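Local coordinates for protein glucanase (Clostridium thermocellum, PDB 5GXX) that probably hydrolyses internal beta-1,4-glucosidic bonds of cellulose, working as a family 9 endoglucanase of the cellulosome, at residues G52-F57 against H362-H367; E9-A14 against A421-T426; G512-I517 against S533-T538; Y288-L293 against R394-E399; D500-T505 against I556-G561. The protein carries 1 engineered substitution. All coordinates share one frame; numbering follows the deposited sequence.

Contact 1: G52-F57 against H362-H367; sequences GDHVKF and HHRTAH
The backbones meet where the CA atoms of Gly-52 and His-363 come within 3.7 Å, and Arg-364 N donates to Gly-52 O in the carbonyl plane, on a lone pair. This joins a loop of the family 9 catalytic module, an (alpha/alpha)6 barrel, to the N-terminal end of the short helix 364-367, probably beside the active-site cleft, since the side chain of Asp-53 lies about 5 Å from a bound Tris molecule. Glycine suits position 52 because its bare CA approaches His-362 O to 3.4 Å in a nearly straight CA-H...O contact, while the ring of His-363 brings CD2 to 3.6 Å from the same CA. Gly-52 O is gripped twice: Arg-364 NH1 also donates to it (2.8 Å, 162°), from above the carbonyl plane yet within the plane of its own guanidinium. The arginine chain runs extended from CG to NE, and the turn at chi4 (84°) sets NH1 at this oxygen; NE donates a hydrogen bond to Trp-121 O. Asp-53 OD2 is hydrogen-bonded to His-119 NE2. His-363 caps the helix, its ND1 accepting from Ala-366 N at 3.0 Å close to the ring plane; NE2 reaches Gln-21. Two ordered waters add links, one of them bridging Gly-52 N and His-362 O. Farther along, Thr-365 OG1, which is also bound to Ala-125 N, hydrogen-bonds with His-54 NE2 at the ring edge, 3.0 Å away and in plane.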
# COMPACT_ATOMS: atom_id res chain seq x y z
N GLY A 52 -25.88 -1.94 -20.24
CA GLY A 52 -24.45 -1.67 -20.39
C GLY A 52 -23.62 -2.47 -19.41
O GLY A 52 -22.44 -2.17 -19.20
N ASP A 53 -24.26 -3.52 -18.89
CA ASP A 53 -23.70 -4.45 -17.93
C ASP A 53 -23.53 -5.83 -18.56
O ASP A 53 -23.64 -6.00 -19.77
CB ASP A 53 -24.61 -4.54 -16.69
CG ASP A 53 -26.00 -5.06 -17.01
OD1 ASP A 53 -26.32 -5.15 -18.22
OD2 ASP A 53 -26.76 -5.39 -16.06
N HIS A 54 -23.28 -6.83 -17.73
CA HIS A 54 -23.06 -8.16 -18.26
C HIS A 54 -23.93 -9.25 -17.61
O HIS A 54 -23.64 -10.44 -17.71
CB HIS A 54 -21.56 -8.51 -18.26
CG HIS A 54 -20.74 -7.51 -19.01
ND1 HIS A 54 -19.93 -6.58 -18.41
CD2 HIS A 54 -20.69 -7.24 -20.34
CE1 HIS A 54 -19.38 -5.80 -19.33
NE2 HIS A 54 -19.83 -6.18 -20.51
N VAL A 55 -25.01 -8.83 -16.98
CA VAL A 55 -25.96 -9.78 -16.42
C VAL A 55 -26.92 -10.26 -17.50
O VAL A 55 -27.32 -9.48 -18.36
CB VAL A 55 -26.77 -9.15 -15.27
CG1 VAL A 55 -27.70 -10.19 -14.62
CG2 VAL A 55 -25.84 -8.57 -14.22
N LYS A 56 -27.29 -11.54 -17.45
CA LYS A 56 -28.39 -12.07 -18.25
C LYS A 56 -29.61 -12.12 -17.32
O LYS A 56 -29.73 -12.95 -16.41
CB LYS A 56 -28.02 -13.42 -18.88
CG LYS A 56 -26.72 -13.43 -19.68
CD LYS A 56 -26.47 -14.81 -20.29
CE LYS A 56 -25.08 -14.91 -20.83
NZ LYS A 56 -24.88 -16.28 -21.37
N PHE A 57 -30.52 -11.16 -17.52
CA PHE A 57 -31.75 -11.06 -16.74
C PHE A 57 -32.90 -11.57 -17.60
O PHE A 57 -33.32 -10.87 -18.52
CB PHE A 57 -32.08 -9.61 -16.36
CG PHE A 57 -31.27 -9.04 -15.21
CD1 PHE A 57 -31.44 -9.52 -13.92
CD2 PHE A 57 -30.46 -7.92 -15.40
CE1 PHE A 57 -30.75 -8.93 -12.86
CE2 PHE A 57 -29.76 -7.32 -14.36
CZ PHE A 57 -29.91 -7.83 -13.06
N HIS A 362 -24.14 4.76 -21.35
CA HIS A 362 -23.68 4.08 -20.14
C HIS A 362 -23.49 2.60 -20.46
O HIS A 362 -24.31 1.75 -20.10
CB HIS A 362 -24.70 4.31 -19.01
CG HIS A 362 -24.20 3.95 -17.64
ND1 HIS A 362 -23.39 4.78 -16.89
CD2 HIS A 362 -24.41 2.84 -16.89
CE1 HIS A 362 -23.15 4.20 -15.72
NE2 HIS A 362 -23.74 3.02 -15.70
N HIS A 363 -22.42 2.29 -21.18
CA HIS A 363 -22.25 0.94 -21.74
C HIS A 363 -20.76 0.60 -21.67
O HIS A 363 -19.91 1.25 -22.29
CB HIS A 363 -22.76 0.90 -23.19
CG HIS A 363 -22.86 -0.49 -23.75
ND1 HIS A 363 -21.75 -1.20 -24.16
CD2 HIS A 363 -23.93 -1.28 -23.97
CE1 HIS A 363 -22.14 -2.38 -24.60
NE2 HIS A 363 -23.45 -2.45 -24.51
N ARG A 364 -20.46 -0.42 -20.87
CA ARG A 364 -19.07 -0.76 -20.54
C ARG A 364 -18.23 -1.19 -21.73
O ARG A 364 -17.12 -0.69 -21.94
CB ARG A 364 -19.09 -1.90 -19.51
CG ARG A 364 -19.38 -1.40 -18.10
CD ARG A 364 -19.86 -2.55 -17.24
NE ARG A 364 -20.24 -2.18 -15.87
CZ ARG A 364 -21.44 -1.71 -15.53
NH1 ARG A 364 -22.38 -1.52 -16.45
NH2 ARG A 364 -21.70 -1.39 -14.26
N THR A 365 -18.78 -2.10 -22.52
CA THR A 365 -17.98 -2.68 -23.59
C THR A 365 -17.86 -1.72 -24.76
O THR A 365 -16.80 -1.69 -25.40
CB THR A 365 -18.50 -4.07 -23.97
OG1 THR A 365 -18.43 -4.92 -22.82
CG2 THR A 365 -17.63 -4.72 -25.05
N ALA A 366 -18.86 -0.88 -24.99
CA ALA A 366 -18.72 0.13 -26.04
C ALA A 366 -17.70 1.20 -25.66
O ALA A 366 -17.05 1.80 -26.52
CB ALA A 366 -20.06 0.77 -26.37
N HIS A 367 -17.58 1.46 -24.36
CA HIS A 367 -16.63 2.44 -23.83
C HIS A 367 -15.19 2.00 -24.07
O HIS A 367 -14.40 2.76 -24.64
CB HIS A 367 -16.93 2.66 -22.35
CG HIS A 367 -16.00 3.61 -21.67
ND1 HIS A 367 -15.66 3.49 -20.34
CD2 HIS A 367 -15.33 4.70 -22.13
CE1 HIS A 367 -14.82 4.46 -20.01
NE2 HIS A 367 -14.61 5.21 -21.08
O HOH W 1 -21.07 -3.81 -21.78
O HOH W 2 -25.93 0.15 -18.32

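Contact 2: E9-A14 against A421-T426; sequences EALQKA and ALCRLT
Leu-11 and Leu-422 meet without any flat group between them: no ring, amide or carboxylate offers a face or an edge across this contact, and the one carboxylate close by, that of Glu-9, turns to its own helix, where Lys-13 NZ forms a salt bridge with OE2 (2.8 Å) on the anti side, 29° out of plane. The two helices run nearly antiparallel (152°), their axes approaching to 9.2 Å. Leu-422 points its isobutyl group at the wall made by Ala-10 and Ala-14: CD2 touches Ala-10 CB at 3.8 Å, and CD1 lies 3.9 Å from Ala-14 CB. The short alanine side chains let the branched end of Leu-422 lie close to the helix, CD1 3.7 Å from Ala-10 O. Leu-11 and Leu-422 lie alongside each other and point opposite ways, CB to CB 4.1 Å. Leu-11 CG stands opposite the backbone N (chi1 177°), which spreads the two methyls over the other helix: CD1 rests 3.9 Å from Cys-423 SG, and CD2 meets Thr-426 CG2 at 3.8 Å, roughly at right angles. Thr-426 gives its methyl to this surface and sends OG1 to Gly-430 O. Helices 7-20 and 412-429, first and last of the catalytic module, probably meet this way to complete an (alpha/alpha)6 barrel, and helix 412-429 packs in turn on Phe-313 of helix 301-318 and Ile-336 of helix 322-340.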
# COMPACT_ATOMS: atom_id res chain seq x y z
N GLU A 9 -32.82 3.14 -42.05
CA GLU A 9 -31.49 3.21 -41.43
C GLU A 9 -31.60 3.12 -39.91
O GLU A 9 -30.82 2.43 -39.26
CB GLU A 9 -30.73 4.48 -41.82
CG GLU A 9 -29.32 4.56 -41.23
CD GLU A 9 -28.69 5.91 -41.45
OE1 GLU A 9 -28.90 6.49 -42.54
OE2 GLU A 9 -27.97 6.40 -40.56
N ALA A 10 -32.58 3.82 -39.33
CA ALA A 10 -32.84 3.68 -37.89
C ALA A 10 -33.09 2.23 -37.50
O ALA A 10 -32.56 1.71 -36.51
CB ALA A 10 -34.01 4.55 -37.50
N LEU A 11 -33.93 1.55 -38.27
CA LEU A 11 -34.21 0.14 -38.03
C LEU A 11 -32.98 -0.75 -38.12
O LEU A 11 -32.77 -1.60 -37.23
CB LEU A 11 -35.27 -0.35 -39.02
CG LEU A 11 -35.62 -1.84 -38.94
CD1 LEU A 11 -36.23 -2.14 -37.57
CD2 LEU A 11 -36.58 -2.21 -40.08
N GLN A 12 -32.21 -0.55 -39.18
CA GLN A 12 -30.95 -1.25 -39.42
C GLN A 12 -30.03 -1.13 -38.21
O GLN A 12 -29.48 -2.13 -37.74
CB GLN A 12 -30.30 -0.68 -40.69
CG GLN A 12 -28.88 -1.15 -40.99
CD GLN A 12 -28.27 -0.36 -42.14
OE1 GLN A 12 -28.47 0.86 -42.24
NE2 GLN A 12 -27.51 -1.04 -43.00
N LYS A 13 -29.90 0.08 -37.68
CA LYS A 13 -29.05 0.30 -36.53
C LYS A 13 -29.64 -0.27 -35.25
O LYS A 13 -28.92 -0.88 -34.46
CB LYS A 13 -28.68 1.79 -36.41
CG LYS A 13 -27.74 2.17 -37.54
CD LYS A 13 -27.46 3.66 -37.62
CE LYS A 13 -26.40 3.89 -38.71
NZ LYS A 13 -26.04 5.33 -38.83
N ALA A 14 -30.95 -0.08 -35.07
CA ALA A 14 -31.65 -0.54 -33.88
C ALA A 14 -31.58 -2.06 -33.71
O ALA A 14 -31.52 -2.54 -32.57
CB ALA A 14 -33.09 -0.01 -33.84
N ALA A 421 -41.96 -0.32 -33.77
CA ALA A 421 -42.40 0.96 -34.34
C ALA A 421 -41.63 1.42 -35.58
O ALA A 421 -42.23 1.95 -36.53
CB ALA A 421 -42.40 2.00 -33.24
N LEU A 422 -40.31 1.21 -35.60
CA LEU A 422 -39.53 1.51 -36.80
C LEU A 422 -39.91 0.58 -37.96
O LEU A 422 -39.94 1.01 -39.12
CB LEU A 422 -38.02 1.44 -36.54
CG LEU A 422 -37.46 2.48 -35.57
CD1 LEU A 422 -36.02 2.12 -35.15
CD2 LEU A 422 -37.53 3.88 -36.18
N CYS A 423 -40.20 -0.68 -37.67
CA CYS A 423 -40.74 -1.56 -38.71
C CYS A 423 -42.00 -0.96 -39.34
O CYS A 423 -42.10 -0.94 -40.57
CB CYS A 423 -41.09 -2.94 -38.15
SG CYS A 423 -39.66 -3.98 -37.81
N ARG A 424 -42.94 -0.48 -38.54
CA ARG A 424 -44.15 0.14 -39.07
C ARG A 424 -43.83 1.35 -39.95
O ARG A 424 -44.40 1.53 -41.03
CB ARG A 424 -45.08 0.55 -37.93
CG ARG A 424 -46.35 1.27 -38.36
CD ARG A 424 -47.13 0.47 -39.41
NE ARG A 424 -48.39 1.15 -39.69
CZ ARG A 424 -48.49 2.26 -40.42
NH1 ARG A 424 -47.42 2.81 -41.00
NH2 ARG A 424 -49.68 2.82 -40.59
N LEU A 425 -42.90 2.19 -39.49
CA LEU A 425 -42.63 3.43 -40.22
C LEU A 425 -41.86 3.19 -41.51
O LEU A 425 -42.13 3.83 -42.53
CB LEU A 425 -41.96 4.45 -39.31
CG LEU A 425 -42.99 5.11 -38.38
CD1 LEU A 425 -42.31 5.66 -37.12
CD2 LEU A 425 -43.81 6.19 -39.10
N THR A 426 -40.91 2.25 -41.50
CA THR A 426 -40.19 1.98 -42.73
C THR A 426 -41.10 1.25 -43.72
O THR A 426 -41.00 1.49 -44.93
CB THR A 426 -38.85 1.24 -42.52
OG1 THR A 426 -38.09 1.28 -43.73
CG2 THR A 426 -39.08 -0.21 -42.14

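Contact 3: G512-I517 against S533-T538; sequences GMDVEI and SYIDGT
Glu-516 and Ser-533 form an antiparallel hydrogen-bonded pair at the open end of the hairpin of strands 515-524 and 527-534, in the beta-sandwich cellulose-binding module, probably of family 3. Both of their backbone groups are used: Ser-533 N donates to Glu-516 O at 2.9 Å (170°), and Glu-516 N returns the bond to Ser-533 O at 3.0 Å. Beyond the non-hydrogen-bonded pair Val-515 and Tyr-534 the strands part, and Asp-514 O takes two donors, Ile-535 N at 3.1 Å and a water that in turn accepts from Asp-536 N. The acidic side chains look to the second subunit, where Lys-503 forms a salt bridge with Glu-516 OE2 and Thr-505 bonds Asp-514 OD1; Gly-512 and Val-515 make backbone hydrogen bonds to that subunit. Glu-516 CG packs on Ser-533 CB, and Asp-514 OD2 lies 3.4 Å from Ile-535 CB. Asp-536 OD1 accepts from Thr-538 N, an Asx turn, and also from its OG1. On the other face, Tyr-534 packs on strand 549-557 of the facing sheet. Tyr-534 CE1 touches Met-513 CB, and Val-515 CG2 stands over one ring face, 3.9 Å from the centroid and 19° off its normal.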
# COMPACT_ATOMS: atom_id res chain seq x y z
N GLY A 512 2.55 -11.13 -8.69
CA GLY A 512 1.62 -11.96 -9.44
C GLY A 512 1.84 -12.01 -10.94
O GLY A 512 1.02 -12.54 -11.69
N MET A 513 2.94 -11.41 -11.40
CA MET A 513 3.27 -11.41 -12.82
C MET A 513 4.50 -12.29 -13.04
O MET A 513 5.64 -11.81 -13.00
CB MET A 513 3.46 -9.98 -13.35
CG MET A 513 2.24 -9.07 -13.18
SD MET A 513 0.82 -9.64 -14.16
CE MET A 513 -0.33 -8.27 -13.94
N ASP A 514 4.27 -13.60 -13.21
CA ASP A 514 5.33 -14.59 -13.42
C ASP A 514 6.13 -14.21 -14.67
O ASP A 514 5.57 -14.18 -15.77
CB ASP A 514 4.68 -15.98 -13.56
CG ASP A 514 5.69 -17.13 -13.55
OD1 ASP A 514 6.68 -17.12 -12.78
OD2 ASP A 514 5.46 -18.10 -14.31
N VAL A 515 7.43 -13.91 -14.51
CA VAL A 515 8.23 -13.32 -15.58
C VAL A 515 9.63 -13.92 -15.64
O VAL A 515 10.20 -14.32 -14.63
CB VAL A 515 8.32 -11.79 -15.40
CG1 VAL A 515 9.07 -11.42 -14.12
CG2 VAL A 515 8.96 -11.09 -16.60
N GLU A 516 10.19 -14.00 -16.85
CA GLU A 516 11.59 -14.34 -17.02
C GLU A 516 12.27 -13.33 -17.93
O GLU A 516 11.62 -12.68 -18.77
CB GLU A 516 11.78 -15.78 -17.49
CG GLU A 516 11.11 -16.06 -18.82
CD GLU A 516 11.55 -17.35 -19.50
OE1 GLU A 516 12.60 -17.94 -19.15
OE2 GLU A 516 10.83 -17.76 -20.44
N ILE A 517 13.57 -13.15 -17.72
CA ILE A 517 14.40 -12.32 -18.59
C ILE A 517 15.43 -13.23 -19.22
O ILE A 517 16.11 -13.98 -18.51
CB ILE A 517 15.10 -11.15 -17.87
CG1 ILE A 517 14.10 -10.32 -17.06
CG2 ILE A 517 15.83 -10.28 -18.89
CD1 ILE A 517 14.74 -9.15 -16.32
N SER A 533 9.70 -12.06 -20.86
CA SER A 533 8.54 -12.91 -21.16
C SER A 533 7.63 -13.08 -19.95
O SER A 533 8.10 -13.40 -18.86
CB SER A 533 8.99 -14.31 -21.61
OG SER A 533 9.75 -14.22 -22.80
N TYR A 534 6.32 -12.89 -20.12
CA TYR A 534 5.35 -13.17 -19.06
C TYR A 534 4.73 -14.50 -19.39
O TYR A 534 4.12 -14.67 -20.45
CB TYR A 534 4.29 -12.07 -18.95
CG TYR A 534 4.91 -10.85 -18.33
CD1 TYR A 534 5.00 -10.72 -16.95
CD2 TYR A 534 5.46 -9.84 -19.12
CE1 TYR A 534 5.59 -9.61 -16.37
CE2 TYR A 534 6.06 -8.72 -18.56
CZ TYR A 534 6.13 -8.62 -17.18
OH TYR A 534 6.71 -7.50 -16.62
N ILE A 535 4.94 -15.45 -18.49
CA ILE A 535 4.61 -16.84 -18.76
C ILE A 535 3.10 -17.02 -18.85
O ILE A 535 2.59 -17.73 -19.72
CB ILE A 535 5.20 -17.77 -17.68
CG1 ILE A 535 6.74 -17.74 -17.68
CG2 ILE A 535 4.64 -19.18 -17.81
CD1 ILE A 535 7.43 -17.96 -19.02
N ASP A 536 2.37 -16.34 -17.96
CA ASP A 536 0.92 -16.25 -18.15
C ASP A 536 0.50 -14.82 -18.40
O ASP A 536 -0.02 -14.13 -17.51
CB ASP A 536 0.16 -16.86 -16.97
CG ASP A 536 -1.34 -16.90 -17.20
OD1 ASP A 536 -1.81 -16.54 -18.30
OD2 ASP A 536 -2.06 -17.24 -16.24
N GLY A 537 0.71 -14.39 -19.63
CA GLY A 537 0.37 -13.02 -19.99
C GLY A 537 -1.11 -12.70 -19.87
O GLY A 537 -1.45 -11.53 -19.97
N THR A 538 -2.00 -13.68 -19.69
CA THR A 538 -3.42 -13.32 -19.57
C THR A 538 -3.69 -12.52 -18.30
O THR A 538 -4.74 -11.88 -18.17
CB THR A 538 -4.37 -14.54 -19.60
OG1 THR A 538 -4.18 -15.31 -18.41
CG2 THR A 538 -4.14 -15.40 -20.84
O HOH W 3 2.93 -14.05 -16.38

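Contact 4: Y288-L293 against R394-E399; sequences YTPGGL and RDDSYE
Asp-396 reaches across to Thr-289 and Gly-291 with a short side chain whose two oxygens both accept hydrogen bonds. From CB, the carboxyl carbon leaves on the side of the backbone N, opposite the carbonyl carbon (chi1 -62°), so that CG comes 3.5 Å from Thr-289 CB. At the tip the oxygens divide. OD1 accepts from Thr-289 OG1 at 2.7 Å on its syn side, and Tyr-338 OH of helix 322-340 is a further partner. OD2, also met on the syn side, accepts from Gly-291 N at 2.8 Å, and Pro-290 CD brushes it at 3.3 Å. The carboxylate thus straddles the start of a type I beta turn, Thr-289 to Gly-292, in one of the long loops that join helices of the (alpha/alpha)6 barrel. Each turn residue fits its place: Pro-290 fixes the phi of the second position, and Gly-292 takes a positive phi of 102°. Threonine is apt because OG1 both donates to Asp-396 and accepts from Leu-293 N at 3.0 Å, while its methyl CG2 lies 3.4 Å from Arg-394 O. Next to Asp-396, Asp-395 OD1 accepts from Ser-397 N, an Asx turn, and from Ser-397 OG.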
# COMPACT_ATOMS: atom_id res chain seq x y z
N TYR A 288 -46.50 15.09 -20.13
CA TYR A 288 -45.84 15.37 -21.40
C TYR A 288 -44.76 16.42 -21.18
O TYR A 288 -44.96 17.41 -20.47
CB TYR A 288 -46.83 15.94 -22.42
CG TYR A 288 -47.39 14.92 -23.36
CD1 TYR A 288 -48.51 14.15 -23.02
CD2 TYR A 288 -46.76 14.69 -24.57
CE1 TYR A 288 -49.01 13.20 -23.91
CE2 TYR A 288 -47.24 13.73 -25.45
CZ TYR A 288 -48.37 13.00 -25.13
OH TYR A 288 -48.80 12.05 -26.03
N THR A 289 -43.61 16.22 -21.80
CA THR A 289 -42.66 17.35 -21.87
C THR A 289 -43.21 18.45 -22.78
O THR A 289 -44.03 18.18 -23.67
CB THR A 289 -41.26 16.95 -22.38
OG1 THR A 289 -41.33 16.71 -23.79
CG2 THR A 289 -40.76 15.69 -21.70
N PRO A 290 -42.76 19.70 -22.56
CA PRO A 290 -43.22 20.77 -23.45
C PRO A 290 -42.83 20.50 -24.89
O PRO A 290 -43.56 20.92 -25.80
CB PRO A 290 -42.50 22.00 -22.90
CG PRO A 290 -42.35 21.72 -21.42
CD PRO A 290 -42.00 20.23 -21.41
N GLY A 291 -41.74 19.77 -25.08
CA GLY A 291 -41.26 19.38 -26.40
C GLY A 291 -42.02 18.25 -27.08
O GLY A 291 -41.70 17.91 -28.22
N GLY A 292 -43.02 17.67 -26.40
CA GLY A 292 -43.92 16.69 -27.01
C GLY A 292 -43.68 15.22 -26.70
O GLY A 292 -44.32 14.35 -27.31
N LEU A 293 -42.79 14.94 -25.75
CA LEU A 293 -42.50 13.55 -25.37
C LEU A 293 -43.43 13.12 -24.25
O LEU A 293 -43.48 13.78 -23.21
CB LEU A 293 -41.05 13.37 -24.91
CG LEU A 293 -40.66 12.02 -24.31
CD1 LEU A 293 -40.71 10.91 -25.38
CD2 LEU A 293 -39.25 12.11 -23.74
N ARG A 394 -38.08 15.59 -17.63
CA ARG A 394 -39.46 16.02 -17.81
C ARG A 394 -39.59 17.37 -18.50
O ARG A 394 -40.66 17.69 -19.01
CB ARG A 394 -40.16 16.05 -16.44
CG ARG A 394 -40.54 14.67 -15.94
CD ARG A 394 -41.05 14.69 -14.49
NE ARG A 394 -42.30 15.43 -14.30
CZ ARG A 394 -43.52 14.90 -14.24
NH1 ARG A 394 -43.71 13.59 -14.38
NH2 ARG A 394 -44.57 15.71 -14.05
N ASP A 395 -38.53 18.17 -18.40
CA ASP A 395 -38.46 19.48 -19.03
C ASP A 395 -37.66 19.46 -20.34
O ASP A 395 -37.22 20.52 -20.83
CB ASP A 395 -37.82 20.48 -18.06
CG ASP A 395 -36.42 20.07 -17.64
OD1 ASP A 395 -35.93 18.99 -18.03
OD2 ASP A 395 -35.78 20.83 -16.86
N ASP A 396 -37.47 18.27 -20.91
CA ASP A 396 -36.69 18.06 -22.14
C ASP A 396 -35.18 18.22 -21.94
O ASP A 396 -34.44 18.19 -22.92
CB ASP A 396 -37.15 18.96 -23.32
CG ASP A 396 -38.59 18.69 -23.74
OD1 ASP A 396 -38.88 17.64 -24.33
OD2 ASP A 396 -39.48 19.52 -23.47
N SER A 397 -34.71 18.37 -20.71
CA SER A 397 -33.28 18.59 -20.50
C SER A 397 -32.49 17.30 -20.62
O SER A 397 -32.93 16.21 -20.28
CB SER A 397 -33.00 19.30 -19.17
OG SER A 397 -33.25 18.43 -18.09
N TYR A 398 -31.25 17.45 -21.06
CA TYR A 398 -30.38 16.31 -21.31
C TYR A 398 -28.95 16.79 -21.53
O TYR A 398 -28.72 17.83 -22.16
CB TYR A 398 -30.91 15.52 -22.53
CG TYR A 398 -29.98 14.44 -23.03
CD1 TYR A 398 -30.01 13.16 -22.49
CD2 TYR A 398 -29.01 14.73 -23.99
CE1 TYR A 398 -29.14 12.16 -22.94
CE2 TYR A 398 -28.12 13.76 -24.42
CZ TYR A 398 -28.19 12.48 -23.90
OH TYR A 398 -27.32 11.52 -24.35
N GLU A 399 -28.02 15.99 -21.01
CA GLU A 399 -26.60 16.12 -21.37
C GLU A 399 -26.04 14.72 -21.56
O GLU A 399 -26.34 13.80 -20.78
CB GLU A 399 -25.80 16.86 -20.29
CG GLU A 399 -26.17 18.32 -20.05
CD GLU A 399 -25.83 19.26 -21.20
OE1 GLU A 399 -25.00 18.91 -22.07
OE2 GLU A 399 -26.38 20.38 -21.21

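Contact 5: D500-T505 against I556-G561; sequences DDIKVT and IAAPQG
Ile-502 and Ile-556 share the same first torsion, chi1 -53° and -56°, which leaves CG1 beside each backbone N and turns each CG2 across the strands; the two CG2 methyls press together at 3.4 Å, tighter than usual van der Waals contact. A second bend in Ile-502 (chi2 -49°) swings CD1 back over Ala-558, 4.0 Å from its CB. Between the isoleucines the backbones pair: Lys-503 N donates to Ala-557 O, and Ala-557 N to Lys-503 O, both 2.8 Å. Strands 503-506 and 549-557 run antiparallel here in one sheet of the beta-sandwich of the cellulose-binding module. Ile-556 and Val-504 point into the sandwich, where Ile-556 meets Tyr-485 and Met-487 of the other sheet and Ile-502 joins it on Trp-565. The side chain of Ile-556 lies about 9 Å from a bound calcium ion. Lys-503 and Ala-557 look the other way, and the long lysine chain carries NZ to Glu-516 of the second subunit. Where the strand ends, a water donates to Asp-501 O (2.7 Å) and Ala-557 O, bridging the two carbonyls, Ala-557 O taking this bond besides that from Lys-503 N. Pro-559, with no N-H to offer, closes over Asp-501 O with CD at 3.4 Å.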
# COMPACT_ATOMS: atom_id res chain seq x y z
N ASP A 500 29.72 -11.40 -21.62
CA ASP A 500 29.67 -11.98 -20.28
C ASP A 500 30.13 -11.03 -19.16
O ASP A 500 30.05 -11.38 -17.99
CB ASP A 500 30.33 -13.36 -20.21
CG ASP A 500 31.85 -13.32 -20.34
OD1 ASP A 500 32.46 -12.23 -20.42
OD2 ASP A 500 32.45 -14.42 -20.36
N ASP A 501 30.59 -9.83 -19.53
CA ASP A 501 30.95 -8.80 -18.56
C ASP A 501 29.75 -7.92 -18.22
O ASP A 501 29.83 -7.06 -17.34
CB ASP A 501 32.09 -7.92 -19.08
CG ASP A 501 33.41 -8.67 -19.15
OD1 ASP A 501 33.75 -9.34 -18.16
OD2 ASP A 501 34.09 -8.59 -20.20
N ILE A 502 28.65 -8.14 -18.94
CA ILE A 502 27.46 -7.30 -18.77
C ILE A 502 26.45 -8.08 -17.95
O ILE A 502 26.12 -9.21 -18.32
CB ILE A 502 26.83 -6.91 -20.12
CG1 ILE A 502 27.85 -6.26 -21.08
CG2 ILE A 502 25.57 -6.05 -19.92
CD1 ILE A 502 28.71 -5.12 -20.50
N LYS A 503 25.98 -7.50 -16.85
CA LYS A 503 25.10 -8.19 -15.90
C LYS A 503 23.67 -7.63 -15.96
O LYS A 503 23.49 -6.41 -15.92
CB LYS A 503 25.62 -8.09 -14.47
CG LYS A 503 24.91 -9.00 -13.47
CD LYS A 503 25.29 -8.71 -12.01
CE LYS A 503 26.69 -9.19 -11.64
NZ LYS A 503 26.79 -10.66 -11.44
N VAL A 504 22.69 -8.52 -16.04
CA VAL A 504 21.27 -8.15 -15.96
C VAL A 504 20.76 -8.45 -14.56
O VAL A 504 20.90 -9.56 -14.05
CB VAL A 504 20.42 -8.94 -16.98
CG1 VAL A 504 18.97 -8.46 -17.01
CG2 VAL A 504 21.03 -8.87 -18.38
N THR A 505 20.16 -7.44 -13.94
CA THR A 505 19.56 -7.62 -12.63
C THR A 505 18.18 -6.97 -12.63
O THR A 505 17.81 -6.27 -13.58
CB THR A 505 20.41 -6.98 -11.52
OG1 THR A 505 20.57 -5.58 -11.78
CG2 THR A 505 21.79 -7.63 -11.41
N ILE A 556 20.85 -3.28 -16.81
CA ILE A 556 21.88 -3.91 -17.63
C ILE A 556 23.16 -3.14 -17.34
O ILE A 556 23.22 -1.94 -17.57
CB ILE A 556 21.47 -3.87 -19.11
CG1 ILE A 556 20.09 -4.51 -19.31
CG2 ILE A 556 22.53 -4.54 -19.99
CD1 ILE A 556 19.34 -4.06 -20.56
N ALA A 557 24.17 -3.81 -16.79
CA ALA A 557 25.31 -3.12 -16.19
C ALA A 557 26.65 -3.69 -16.63
O ALA A 557 26.86 -4.90 -16.60
CB ALA A 557 25.23 -3.15 -14.67
N ALA A 558 27.53 -2.81 -17.07
CA ALA A 558 28.96 -3.11 -17.17
C ALA A 558 29.54 -3.03 -15.76
O ALA A 558 28.89 -2.52 -14.85
CB ALA A 558 29.62 -2.09 -18.06
N PRO A 559 30.77 -3.56 -15.57
CA PRO A 559 31.34 -3.57 -14.22
C PRO A 559 31.45 -2.19 -13.60
O PRO A 559 31.71 -1.21 -14.30
CB PRO A 559 32.72 -4.20 -14.45
CG PRO A 559 32.51 -5.09 -15.63
CD PRO A 559 31.59 -4.33 -16.52
N GLN A 560 31.18 -2.10 -12.29
CA GLN A 560 31.36 -0.84 -11.58
C GLN A 560 32.80 -0.36 -11.75
O GLN A 560 33.74 -1.16 -11.66
CB GLN A 560 31.05 -1.05 -10.10
CG GLN A 560 31.03 0.21 -9.27
CD GLN A 560 31.30 -0.09 -7.82
OE1 GLN A 560 30.84 -1.11 -7.30
NE2 GLN A 560 32.07 0.77 -7.16
N GLY A 561 32.95 0.93 -12.04
CA GLY A 561 34.26 1.53 -12.27
C GLY A 561 34.62 1.70 -13.73
O GLY A 561 35.48 2.50 -14.06
O HOH W 4 28.96 -6.58 -14.81

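Overall arrangement
Contacts 1 and 2 are buried in the catalytic barrel, yet differ in chemistry: contact 1 is polar and water-linked near the Tris-occupied pocket, whereas contact 2 is purely apolar helix packing. Their centres are 23 Å apart. Contact 4, at the barrel's surface, relies on one carboxylate accepting from a beta turn, and its segments alternate along the chain with those of contact 1. Contacts 3 and 5 belong to the beta-sandwich; the centres of contacts 1 and 5 are about 50 Å apart. Both sandwich contacts pair antiparallel strands through backbone bonds, touch through Ile-517 and Val-504, and lend charged side chains to the second subunit, which none of contacts 1, 2 and 4 touches.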